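Local coordinates for O-methyltransferase (Bacillus halodurans, PDB 2GPY), which is a putative O-methyltransferase that, judged by its family, probably transfers a methyl group from S-adenosylmethionine to a hydroxyl of a still unidentified substrate, at residues Ile58-Thr63 against Val129-Ala134. Numbering follows the deposited sequence.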
loop_
_atom_site.group_PDB
_atom_site.type_symbol
_atom_site.label_atom_id
_atom_site.label_comp_id
_atom_site.label_asym_id
_atom_site.label_seq_id
_atom_site.Cartn_x
_atom_site.Cartn_y
_atom_site.Cartn_z
ATOM N N ILE B 58 9.431 10.267 7.645
ATOM C CA ILE B 58 9.935 8.892 7.462
ATOM C C ILE B 58 11.209 8.741 8.287
ATOM O O ILE B 58 12.090 9.631 8.277
ATOM C CB ILE B 58 10.253 8.618 5.983
ATOM C CG1 ILE B 58 8.978 8.800 5.136
ATOM C CG2 ILE B 58 10.908 7.194 5.789
ATOM C CD1 ILE B 58 9.249 8.969 3.609
ATOM N N LEU B 59 11.299 7.638 9.027
ATOM C CA LEU B 59 12.531 7.272 9.737
ATOM C C LEU B 59 13.117 5.997 9.108
ATOM O O LEU B 59 12.419 4.995 8.906
ATOM C CB LEU B 59 12.238 7.039 11.219
ATOM C CG LEU B 59 13.412 6.473 12.025
ATOM C CD1 LEU B 59 14.613 7.441 12.045
ATOM C CD2 LEU B 59 12.958 6.139 13.422
ATOM N N GLU B 60 14.402 6.045 8.782
ATOM C CA GLU B 60 15.078 4.906 8.190
ATOM C C GLU B 60 16.249 4.486 9.053
ATOM O O GLU B 60 17.031 5.331 9.480
ATOM C CB GLU B 60 15.596 5.275 6.789
ATOM C CG GLU B 60 16.672 4.342 6.242
ATOM C CD GLU B 60 17.116 4.787 4.859
ATOM O OE1 GLU B 60 17.824 5.811 4.755
ATOM O OE2 GLU B 60 16.670 4.135 3.886
ATOM N N ILE B 61 16.380 3.187 9.288
ATOM C CA ILE B 61 17.525 2.691 10.035
ATOM C C ILE B 61 18.445 2.001 9.047
ATOM O O ILE B 61 18.076 0.965 8.480
ATOM C CB ILE B 61 17.107 1.678 11.115
ATOM C CG1 ILE B 61 15.920 2.215 11.959
ATOM C CG2 ILE B 61 18.341 1.260 11.973
ATOM C CD1 ILE B 61 16.137 3.549 12.667
ATOM N N GLY B 62 19.636 2.573 8.848
ATOM C CA GLY B 62 20.603 2.004 7.922
ATOM C C GLY B 62 20.671 2.778 6.625
ATOM O O GLY B 62 20.211 2.302 5.586
ATOM N N THR B 63 21.262 3.974 6.673
ATOM C CA THR B 63 21.314 4.830 5.485
ATOM C C THR B 63 22.185 4.316 4.361
ATOM O O THR B 63 21.895 4.585 3.193
ATOM C CB THR B 63 21.409 6.375 5.799
ATOM O OG1 THR B 63 22.171 7.133 4.832
ATOM C CG2 THR B 63 21.745 6.651 7.152
ATOM N N VAL B 129 6.214 6.556 8.758
ATOM C CA VAL B 129 6.831 5.363 8.166
ATOM C C VAL B 129 8.151 5.101 8.891
ATOM O O VAL B 129 8.920 6.036 9.119
ATOM C CB VAL B 129 7.138 5.563 6.623
ATOM C CG1 VAL B 129 7.987 4.381 6.061
ATOM C CG2 VAL B 129 5.862 5.768 5.790
ATOM N N LEU B 130 8.411 3.823 9.205
ATOM C CA LEU B 130 9.709 3.350 9.648
ATOM C C LEU B 130 10.188 2.356 8.607
ATOM O O LEU B 130 9.448 1.443 8.250
ATOM C CB LEU B 130 9.560 2.621 11.017
ATOM C CG LEU B 130 10.793 1.856 11.507
ATOM C CD1 LEU B 130 12.040 2.839 11.701
ATOM C CD2 LEU B 130 10.540 1.042 12.802
ATOM N N PHE B 131 11.406 2.521 8.115
ATOM C CA PHE B 131 11.925 1.654 7.059
ATOM C C PHE B 131 13.142 0.925 7.613
ATOM O O PHE B 131 14.130 1.567 7.975
ATOM C CB PHE B 131 12.306 2.538 5.836
ATOM C CG PHE B 131 12.787 1.769 4.624
ATOM C CD1 PHE B 131 12.387 0.462 4.387
ATOM C CD2 PHE B 131 13.615 2.386 3.687
ATOM C CE1 PHE B 131 12.840 -0.244 3.237
ATOM C CE2 PHE B 131 14.092 1.675 2.540
ATOM C CZ PHE B 131 13.701 0.370 2.330
ATOM N N ILE B 132 13.057 -0.408 7.685
ATOM C CA ILE B 132 14.136 -1.242 8.182
ATOM C C ILE B 132 14.369 -2.426 7.244
ATOM O O ILE B 132 13.600 -2.659 6.317
ATOM C CB ILE B 132 13.864 -1.736 9.622
ATOM C CG1 ILE B 132 12.522 -2.480 9.698
ATOM C CG2 ILE B 132 13.882 -0.552 10.613
ATOM C CD1 ILE B 132 12.152 -2.974 11.127
ATOM N N ASP B 133 15.422 -3.179 7.513
ATOM C CA ASP B 133 15.926 -4.155 6.566
ATOM C C ASP B 133 16.111 -5.475 7.288
ATOM O O ASP B 133 16.974 -5.599 8.181
ATOM C CB ASP B 133 17.261 -3.671 5.972
ATOM C CG ASP B 133 17.788 -4.583 4.860
ATOM O OD1 ASP B 133 17.393 -5.769 4.772
ATOM O OD2 ASP B 133 18.599 -4.083 4.053
ATOM N N ALA B 134 15.301 -6.463 6.904
ATOM C CA ALA B 134 15.385 -7.797 7.499
ATOM C C ALA B 134 16.717 -8.494 7.215
ATOM O O ALA B 134 17.000 -9.547 7.807
ATOM C CB ALA B 134 14.223 -8.661 7.040
HETATM O O HOH W 1 17.390 -1.814 9.185
#
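At the centre of the Rossmann-like methyltransferase sheet, with its strand order 3-2-1-4-5-7-6, strand 57-61 runs parallel to strand 127-133, and Ile58, Leu59 and Glu60 pair with Val129, Leu130 and Phe131. Three backbone hydrogen bonds join them: Leu59 N to Val129 O (2.9 Å), Phe131 N to Leu59 O (2.8 Å) and Ile61 N to Phe131 O (3.1 Å). Strand 80-85 flanks strand 57-61 on its other edge and strand 154-159 flanks strand 127-133, so the pair lies inside the sheet, and the residues that touch are buried.

On the face bearing Ile58, Glu60, Val129 and Phe131, packed partly against helix 67-75, Ile58 CG1 lies alongside Val129 CB at 4.0 Å. With CG anti to the backbone N (chi1 162°) and an extended chain beyond it, Glu60 rises beside the Phe131 ring, pointing the same way. Glu60 OE2 comes 3.5 Å from Phe131 CD2, the carboxylate plane turned 31° from the ring, while Glu60 OE1 is hydrogen-bonded to Ser83 OG.

The other face is aliphatic, covered by Tyr146 and other side chains of helix 139-146. Leu59 and Leu130 share nearly the same rotamer and lie side by side, CD2 of Leu59 at 3.8 Å from CD1 of Leu130. Ile61 CG1 touches two side chains of the opposing strand, Leu130 at CD1 and, more closely, Ile132 at CG2 (3.7 Å).

The backbones diverge from Ile61 and Ile132 onward, and the chain turns at Gly62 into the loop that, in this family, commonly borders the S-adenosylmethionine site. Here a water replaces the next direct bond, donating to Ile61 O and accepting from Asp133 N, each at 2.9 Å.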